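Local coordinates for protein carbamate kinase (Aeropyrum pernix, PDB 2E9Y) that probably catalyses phosphate transfer between carbamoyl phosphate and ADP, giving carbamate and ATP, at residues A[51-56]-A[188-193]; A[8-13]-A[215-220]; A[114-119]-A[173-178]. All blocks are in the same frame, centred on the assembly; numbering follows the deposited sequence. Where two conformers were deposited one is given.

In the fold
All three contacts belong to one amino acid kinase domain and meet on its mixed sheet. Strand 48-52 has strand 6-10 on one side and strand 188-191 on the other, so interactions 1 and 2, whose centres are about 7 Å apart, share a neighbourhood: Thr52 OG1 lies 2.7 Å from Ser220 OG, probably hydrogen-bonded. Interaction 3 sits one strand further on, its centre about 12 Å from that of interaction 1, where Leu192 N is 3.1 Å from Ser115 OG. Interactions 2 and 3 are about 14 Å apart between centres. Interaction 3 alone reaches the second subunit. Glycine-rich turns after strands 6-10 and 48-52 are, in this family, characteristic of the phosphate-binding end of the sheet.

Interaction 1: residues A[51-56]-A[188-193]; sequences ITHGNG and AVVALG
His53 lies with one ring face over Gly193 where two parallel strands of the amino acid kinase sheet, 48-52 and 188-191, run out into loops. Gly193 CA stands 3.6 Å from the ring centroid, 25° off the normal, a CH-pi contact displaced toward the rim. Glycine suits this place because a side chain would collide with the imidazole. Val190 comes to the edge of the ring instead, its CG1 near the ring plane and the two side chains crossing at about a right angle. With CG between backbone N and carbonyl carbon (chi1 60°), the ring reaches back over Gly193, and ND1 gives Gly54 O an almost straight bond of 2.8 Å, with the oxygen in the plane of the imidazole. Replacing His53 by an alanine would probably leave Gly193 CA without its flat cover and Gly54 O without this donor. Thr52 and Leu192 lie side by side and point the same way, methyl CG2 against CB, while Thr52 OG1 turns to Ser220 OG. Earlier along the strands, two backbone bonds pair them: Ala191 N gives to Ile51 O at 2.9 Å, and Ile51 N to Val189 O at 2.6 Å.

Interaction 2: residues A[8-13]-A[215-220]; sequences VIALGG and DKDLAS
Ala10 and Val8 on strand 6-10 pack against Ser220 on helix 216-226, a buried strand-to-helix contact whose centre lies about 4 Å from the centre of the chain, with Lys216 reaching at one end to the loop that follows the strand. The axes of segments 8-10 and 216-220 run antiparallel, at 177°, and come within 9.1 Å. That spacing suits small residues: the methyl of Ala10 lies 3.7 Å from Ser220 OG, and Val8 puts CG1 beside Ser220 CB. Ser220 can face this apolar surface because its hydroxyl is occupied elsewhere: OG gives to Lys216 O, one turn back, at 2.6 Å, and has a second partner on strand 48-52. Lys216 O takes Ser220 N as well, the two donors arriving from opposite faces of its carbonyl plane.

This is the three-layer alpha/beta/alpha sandwich of the amino acid kinase fold, a helix laid over strands 6-10, 48-52 and 231-236, which pair in parallel, here with the helix's N-terminal end beside the glycine-rich loop. Asp215 caps that end, its OD1 accepting from Leu218 N at 2.9 Å and weakly from Asp217 N. In the conformer described, Lys216 has CG between its backbone N and carbonyl carbon (chi1 64°) and a bend at chi2, which swing the otherwise extended chain across to the loop. There NZ gives Leu11 O a bond of 2.9 Å from above the carbonyl plane rather than on a lone pair. In this same conformer the ammonium forms a salt bridge with Asp217 OD1 at 2.7 Å, on the syn side of the carboxylate. Asp217 OD2 forms a salt bridge with Lys278 of helix 275-289.

Interaction 3: residues A[114-119]-A[173-178]; sequences ISRVLV and IVDRDL
The start of helix 176-185, entered through a type I beta turn from Ile173 to Arg176, is fastened to strand 112-119 by a salt bridge between Arg116 and Asp175. The arginine grips side-on: NE reaches Asp175 OD2 at 3.0 Å, almost straight at 175° and in the guanidinium plane, while NH2 reaches OD1, also at 3.0 Å. Both oxygens are met on their syn sides, and the two flat groups are 24° apart. OD2 offers its anti lone pair to Arg116 N at 2.8 Å, so one oxygen holds the backbone and side chain of the same residue. The bend at chi3 (-60°) curls the chain back toward the acid.

In this mixed sheet of the amino acid kinase fold, strand 112-119 pairs in parallel with 188-191 and 197-201 and antiparallel with 170-173, which leads into this turn; the Arg116-Asp175 pair lies at the subunit boundary. Glu98 of the second subunit also pairs with Arg116 NH2, and Lys94 of the second subunit with Asp175 OD1; the two acids probably offset the nearness of Arg116 to that lysine. Val174 covers one face of the guanidinium with CG1, 3.5 Å from NH2, an apolar lid suited to a branched residue, and its CG2 meets Leu118 CB. Val117 and Ile173 lie side by side, with Val117 CG2 3.8 Å from Ile173 CD1.

Interaction 1: residues A[51-56]-A[188-193]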
loop_
_atom_site.group_PDB
_atom_site.type_symbol
_atom_site.label_atom_id
_atom_site.label_comp_id
_atom_site.label_asym_id
_atom_site.label_seq_id
_atom_site.Cartn_x
_atom_site.Cartn_y
_atom_site.Cartn_z
ATOM N N ILE A 51 13.238 8.119 0.745
ATOM C CA ILE A 51 12.354 9.200 0.345
ATOM C C ILE A 51 10.994 9.124 1.024
ATOM O O ILE A 51 10.304 8.116 0.921
ATOM C CB ILE A 51 12.133 9.156 -1.182
ATOM C CG1 ILE A 51 13.488 9.184 -1.895
ATOM C CG2 ILE A 51 11.241 10.309 -1.619
ATOM C CD1 ILE A 51 13.413 8.844 -3.365
ATOM N N THR A 52 10.620 10.185 1.727
ATOM C CA THR A 52 9.321 10.227 2.386
ATOM C C THR A 52 8.478 11.276 1.671
ATOM O O THR A 52 8.986 12.015 0.817
ATOM C CB THR A 52 9.440 10.611 3.870
ATOM O OG1 THR A 52 9.868 11.970 3.976
ATOM C CG2 THR A 52 10.443 9.711 4.573
ATOM N N HIS A 53 7.200 11.354 2.020
ATOM C CA HIS A 53 6.303 12.313 1.380
ATOM C C HIS A 53 5.052 12.527 2.213
ATOM O O HIS A 53 4.772 11.752 3.125
ATOM C CB HIS A 53 5.892 11.790 0.005
ATOM C CG HIS A 53 5.171 10.473 0.053
ATOM N ND1 HIS A 53 3.821 10.365 0.320
ATOM C CD2 HIS A 53 5.619 9.209 -0.134
ATOM C CE1 HIS A 53 3.470 9.093 0.289
ATOM N NE2 HIS A 53 4.541 8.368 0.016
ATOM N N GLY A 54 4.299 13.578 1.889
ATOM C CA GLY A 54 3.063 13.854 2.599
ATOM C C GLY A 54 1.910 13.158 1.888
ATOM O O GLY A 54 2.125 12.462 0.893
ATOM N N ASN A 55 0.688 13.341 2.376
ATOM C CA ASN A 55 -0.472 12.701 1.747
ATOM C C ASN A 55 -1.753 13.500 1.996
ATOM O O ASN A 55 -2.852 12.961 1.895
ATOM C CB ASN A 55 -0.650 11.283 2.304
ATOM C CG ASN A 55 -1.130 11.284 3.745
ATOM O OD1 ASN A 55 -1.075 12.313 4.424
ATOM N ND2 ASN A 55 -1.597 10.134 4.222
ATOM N N GLY A 56 -1.606 14.784 2.315
ATOM C CA GLY A 56 -2.769 15.613 2.607
ATOM C C GLY A 56 -3.954 15.535 1.651
ATOM O O GLY A 56 -5.043 15.091 2.035
ATOM N N ALA A 188 17.486 3.845 -3.479
ATOM C CA ALA A 188 16.270 4.649 -3.413
ATOM C C ALA A 188 15.153 3.815 -2.795
ATOM O O ALA A 188 14.746 2.792 -3.348
ATOM C CB ALA A 188 15.866 5.118 -4.804
ATOM N N VAL A 189 14.668 4.265 -1.642
ATOM C CA VAL A 189 13.605 3.578 -0.915
ATOM C C VAL A 189 12.524 4.593 -0.562
ATOM O O VAL A 189 12.834 5.679 -0.078
ATOM C CB VAL A 189 14.138 2.965 0.407
ATOM C CG1 VAL A 189 12.988 2.376 1.219
ATOM C CG2 VAL A 189 15.183 1.895 0.105
ATOM N N VAL A 190 11.263 4.244 -0.813
ATOM C CA VAL A 190 10.152 5.137 -0.487
ATOM C C VAL A 190 9.520 4.613 0.800
ATOM O O VAL A 190 9.193 3.433 0.895
ATOM C CB VAL A 190 9.079 5.152 -1.604
ATOM C CG1 VAL A 190 7.889 6.017 -1.180
ATOM C CG2 VAL A 190 9.680 5.692 -2.887
ATOM N N ALA A 191 9.366 5.482 1.792
ATOM C CA ALA A 191 8.783 5.047 3.053
ATOM C C ALA A 191 8.150 6.181 3.840
ATOM O O ALA A 191 8.240 7.349 3.463
ATOM C CB ALA A 191 9.856 4.356 3.909
ATOM N N LEU A 192 7.501 5.810 4.937
ATOM C CA LEU A 192 6.857 6.758 5.830
ATOM C C LEU A 192 5.919 7.706 5.087
ATOM O O LEU A 192 5.849 8.892 5.394
ATOM C CB LEU A 192 7.940 7.548 6.586
ATOM C CG LEU A 192 7.659 7.976 8.029
ATOM C CD1 LEU A 192 7.104 6.802 8.814
ATOM C CD2 LEU A 192 8.945 8.484 8.671
ATOM N N GLY A 193 5.178 7.172 4.120
ATOM C CA GLY A 193 4.264 8.003 3.365
ATOM C C GLY A 193 3.204 8.643 4.245
ATOM O O GLY A 193 2.604 7.979 5.087
#

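Interaction 2: residues A[8-13]-A[215-220]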
loop_
_atom_site.group_PDB
_atom_site.type_symbol
_atom_site.label_atom_id
_atom_site.label_comp_id
_atom_site.label_asym_id
_atom_site.label_seq_id
_atom_site.Cartn_x
_atom_site.Cartn_y
_atom_site.Cartn_z
ATOM N N VAL A 8 17.810 11.159 4.289
ATOM C CA VAL A 8 16.363 10.980 4.315
ATOM C C VAL A 8 15.868 12.257 3.644
ATOM O O VAL A 8 16.175 13.360 4.095
ATOM C CB VAL A 8 15.814 10.879 5.761
ATOM C CG1 VAL A 8 14.296 11.013 5.754
ATOM C CG2 VAL A 8 16.203 9.537 6.363
ATOM N N ILE A 9 15.139 12.102 2.543
ATOM C CA ILE A 9 14.634 13.244 1.789
ATOM C C ILE A 9 13.118 13.312 1.903
ATOM O O ILE A 9 12.414 12.437 1.405
ATOM C CB ILE A 9 15.025 13.127 0.300
ATOM C CG1 ILE A 9 16.550 13.034 0.184
ATOM C CG2 ILE A 9 14.499 14.323 -0.484
ATOM C CD1 ILE A 9 17.058 12.672 -1.195
ATOM N N ALA A 10 12.634 14.355 2.565
ATOM C CA ALA A 10 11.206 14.551 2.767
ATOM C C ALA A 10 10.594 15.432 1.677
ATOM O O ALA A 10 10.822 16.641 1.639
ATOM C CB ALA A 10 10.962 15.168 4.143
ATOM N N LEU A 11 9.816 14.809 0.797
ATOM C CA LEU A 11 9.156 15.520 -0.292
ATOM C C LEU A 11 7.876 16.195 0.187
ATOM O O LEU A 11 7.271 15.772 1.175
ATOM C CB LEU A 11 8.815 14.548 -1.428
ATOM C CG LEU A 11 9.985 13.811 -2.079
ATOM C CD1 LEU A 11 9.478 12.862 -3.168
ATOM C CD2 LEU A 11 10.945 14.836 -2.672
ATOM N N GLY A 12 7.474 17.242 -0.524
ATOM C CA GLY A 12 6.265 17.968 -0.179
ATOM C C GLY A 12 5.169 17.777 -1.213
ATOM O O GLY A 12 5.298 16.958 -2.123
ATOM N N GLY A 13 4.089 18.538 -1.082
ATOM C CA GLY A 13 2.983 18.416 -2.016
ATOM C C GLY A 13 3.333 18.662 -3.475
ATOM O O GLY A 13 2.776 18.013 -4.365
ATOM N N ASP A 215 2.751 14.444 11.461
ATOM C CA ASP A 215 3.449 15.384 10.590
ATOM C C ASP A 215 4.571 14.643 9.861
ATOM O O ASP A 215 5.432 14.020 10.493
ATOM C CB ASP A 215 4.038 16.530 11.415
ATOM C CG ASP A 215 4.662 17.600 10.554
ATOM O OD1 ASP A 215 5.828 17.425 10.143
ATOM O OD2 ASP A 215 3.984 18.612 10.281
ATOM N N LYS A 216 4.574 14.720 8.535
ATOM C CA LYS A 216 5.581 14.011 7.753
ATOM C C LYS A 216 7.005 14.507 7.973
ATOM O O LYS A 216 7.960 13.746 7.827
ATOM C CB LYS A 216 5.236 14.077 6.261
ATOM C CG LYS A 216 5.247 15.470 5.651
ATOM C CD LYS A 216 6.606 15.806 5.070
ATOM C CE LYS A 216 6.538 17.054 4.201
ATOM N NZ LYS A 216 7.849 17.344 3.569
ATOM N N ASP A 217 7.157 15.778 8.318
ATOM C CA ASP A 217 8.495 16.312 8.542
ATOM C C ASP A 217 9.038 15.871 9.897
ATOM O O ASP A 217 10.194 15.448 10.000
ATOM C CB ASP A 217 8.478 17.834 8.413
ATOM C CG ASP A 217 8.171 18.278 6.994
ATOM O OD1 ASP A 217 8.843 17.773 6.071
ATOM O OD2 ASP A 217 7.264 19.114 6.798
ATOM N N LEU A 218 8.210 15.955 10.934
ATOM C CA LEU A 218 8.635 15.522 12.262
ATOM C C LEU A 218 8.971 14.035 12.211
ATOM O O LEU A 218 9.969 13.589 12.782
ATOM C CB LEU A 218 7.523 15.765 13.289
ATOM C CG LEU A 218 7.116 17.228 13.490
ATOM C CD1 LEU A 218 6.115 17.328 14.633
ATOM C CD2 LEU A 218 8.361 18.064 13.788
ATOM N N ALA A 219 8.133 13.267 11.519
ATOM C CA ALA A 219 8.350 11.830 11.392
ATOM C C ALA A 219 9.625 11.518 10.609
ATOM O O ALA A 219 10.378 10.622 10.987
ATOM C CB ALA A 219 7.146 11.167 10.708
ATOM N N SER A 220 9.861 12.252 9.524
ATOM C CA SER A 220 11.055 12.048 8.700
ATOM C C SER A 220 12.316 12.353 9.494
ATOM O O SER A 220 13.342 11.688 9.332
ATOM C CB SER A 220 11.010 12.941 7.455
ATOM O OG SER A 220 9.952 12.556 6.591
#

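Interaction 3: residues A[114-119]-A[173-178]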
loop_
_atom_site.group_PDB
_atom_site.type_symbol
_atom_site.label_atom_id
_atom_site.label_comp_id
_atom_site.label_asym_id
_atom_site.label_seq_id
_atom_site.Cartn_x
_atom_site.Cartn_y
_atom_site.Cartn_z
ATOM N N ILE A 114 5.546 -0.082 3.632
ATOM C CA ILE A 114 4.382 0.317 4.385
ATOM C C ILE A 114 4.847 0.554 5.803
ATOM O O ILE A 114 5.482 -0.291 6.408
ATOM C CB ILE A 114 3.344 -0.818 4.359
ATOM C CG1 ILE A 114 2.848 -1.131 2.934
ATOM C CG2 ILE A 114 2.119 -0.452 5.212
ATOM C CD1 ILE A 114 2.363 0.114 2.185
ATOM N N SER A 115 4.566 1.776 6.281
ATOM C CA SER A 115 5.262 2.264 7.474
ATOM C C SER A 115 4.290 2.719 8.587
ATOM O O SER A 115 3.367 3.492 8.354
ATOM C CB SER A 115 6.142 3.423 7.045
ATOM O OG SER A 115 7.021 2.957 6.026
ATOM N N ARG A 116 4.520 2.188 9.810
ATOM C CA ARG A 116 3.744 2.648 10.966
ATOM C C ARG A 116 4.612 3.501 11.891
ATOM O O ARG A 116 5.818 3.312 11.978
ATOM C CB ARG A 116 3.287 1.426 11.757
ATOM C CG ARG A 116 2.233 0.558 11.053
ATOM C CD ARG A 116 2.155 -0.844 11.667
ATOM N NE ARG A 116 3.467 -1.485 11.541
ATOM C CZ ARG A 116 3.684 -2.687 12.122
ATOM N NH1 ARG A 116 2.741 -3.317 12.811
ATOM N NH2 ARG A 116 4.894 -3.257 11.983
ATOM N N VAL A 117 3.995 4.452 12.584
ATOM C CA VAL A 117 4.725 5.325 13.491
ATOM C C VAL A 117 4.084 5.252 14.871
ATOM O O VAL A 117 2.867 5.375 15.002
ATOM C CB VAL A 117 4.707 6.788 12.995
ATOM C CG1 VAL A 117 5.390 7.697 14.001
ATOM C CG2 VAL A 117 5.414 6.884 11.658
ATOM N N LEU A 118 4.904 5.032 15.893
ATOM C CA LEU A 118 4.412 4.946 17.269
ATOM C C LEU A 118 4.181 6.346 17.841
ATOM O O LEU A 118 5.040 7.218 17.727
ATOM C CB LEU A 118 5.428 4.200 18.149
ATOM C CG LEU A 118 5.047 3.964 19.617
ATOM C CD1 LEU A 118 3.904 2.965 19.684
ATOM C CD2 LEU A 118 6.243 3.439 20.398
ATOM N N VAL A 119 3.013 6.564 18.439
ATOM C CA VAL A 119 2.702 7.848 19.059
ATOM C C VAL A 119 2.290 7.566 20.502
ATOM O O VAL A 119 2.008 6.416 20.852
ATOM C CB VAL A 119 1.571 8.602 18.304
ATOM C CG1 VAL A 119 2.020 8.891 16.872
ATOM C CG2 VAL A 119 0.284 7.787 18.307
ATOM N N ILE A 173 9.739 4.943 14.898
ATOM C CA ILE A 173 9.276 4.409 13.621
ATOM C C ILE A 173 9.241 2.895 13.793
ATOM O O ILE A 173 10.280 2.232 13.821
ATOM C CB ILE A 173 10.227 4.786 12.469
ATOM C CG1 ILE A 173 10.421 6.310 12.421
ATOM C CG2 ILE A 173 9.666 4.275 11.150
ATOM C CD1 ILE A 173 9.126 7.123 12.365
ATOM N N VAL A 174 8.035 2.356 13.923
ATOM C CA VAL A 174 7.851 0.928 14.135
ATOM C C VAL A 174 8.563 0.058 13.105
ATOM O O VAL A 174 9.176 -0.961 13.445
ATOM C CB VAL A 174 6.347 0.578 14.132
ATOM C CG1 VAL A 174 6.153 -0.918 14.303
ATOM C CG2 VAL A 174 5.643 1.337 15.255
ATOM N N ASP A 175 8.498 0.478 11.850
ATOM C CA ASP A 175 9.090 -0.279 10.762
ATOM C C ASP A 175 10.492 0.146 10.348
ATOM O O ASP A 175 10.936 -0.135 9.236
ATOM C CB ASP A 175 8.126 -0.243 9.581
ATOM C CG ASP A 175 6.825 -0.942 9.904
ATOM O OD1 ASP A 175 6.848 -2.186 10.018
ATOM O OD2 ASP A 175 5.797 -0.254 10.075
ATOM N N ARG A 176 11.192 0.799 11.265
ATOM C CA ARG A 176 12.552 1.259 11.013
ATOM C C ARG A 176 13.453 0.166 10.431
ATOM O O ARG A 176 14.163 0.404 9.451
ATOM C CB ARG A 176 13.148 1.808 12.316
ATOM C CG ARG A 176 14.571 2.316 12.217
ATOM C CD ARG A 176 15.563 1.173 12.292
ATOM N NE ARG A 176 16.939 1.650 12.275
ATOM C CZ ARG A 176 17.999 0.858 12.163
ATOM N NH1 ARG A 176 17.839 -0.456 12.058
ATOM N NH2 ARG A 176 19.217 1.381 12.155
ATOM N N ASP A 177 13.422 -1.026 11.025
ATOM C CA ASP A 177 14.258 -2.127 10.543
ATOM C C ASP A 177 13.992 -2.516 9.087
ATOM O O ASP A 177 14.932 -2.793 8.343
ATOM C CB ASP A 177 14.114 -3.362 11.445
ATOM C CG ASP A 177 14.769 -3.171 12.807
ATOM O OD1 ASP A 177 15.568 -2.226 12.957
ATOM O OD2 ASP A 177 14.497 -3.974 13.724
ATOM N N LEU A 178 12.725 -2.544 8.671
ATOM C CA LEU A 178 12.412 -2.891 7.286
ATOM C C LEU A 178 12.934 -1.804 6.360
ATOM O O LEU A 178 13.390 -2.079 5.256
ATOM C CB LEU A 178 10.902 -3.047 7.083
ATOM C CG LEU A 178 10.277 -4.302 7.691
ATOM C CD1 LEU A 178 8.765 -4.262 7.492
ATOM C CD2 LEU A 178 10.875 -5.544 7.042
#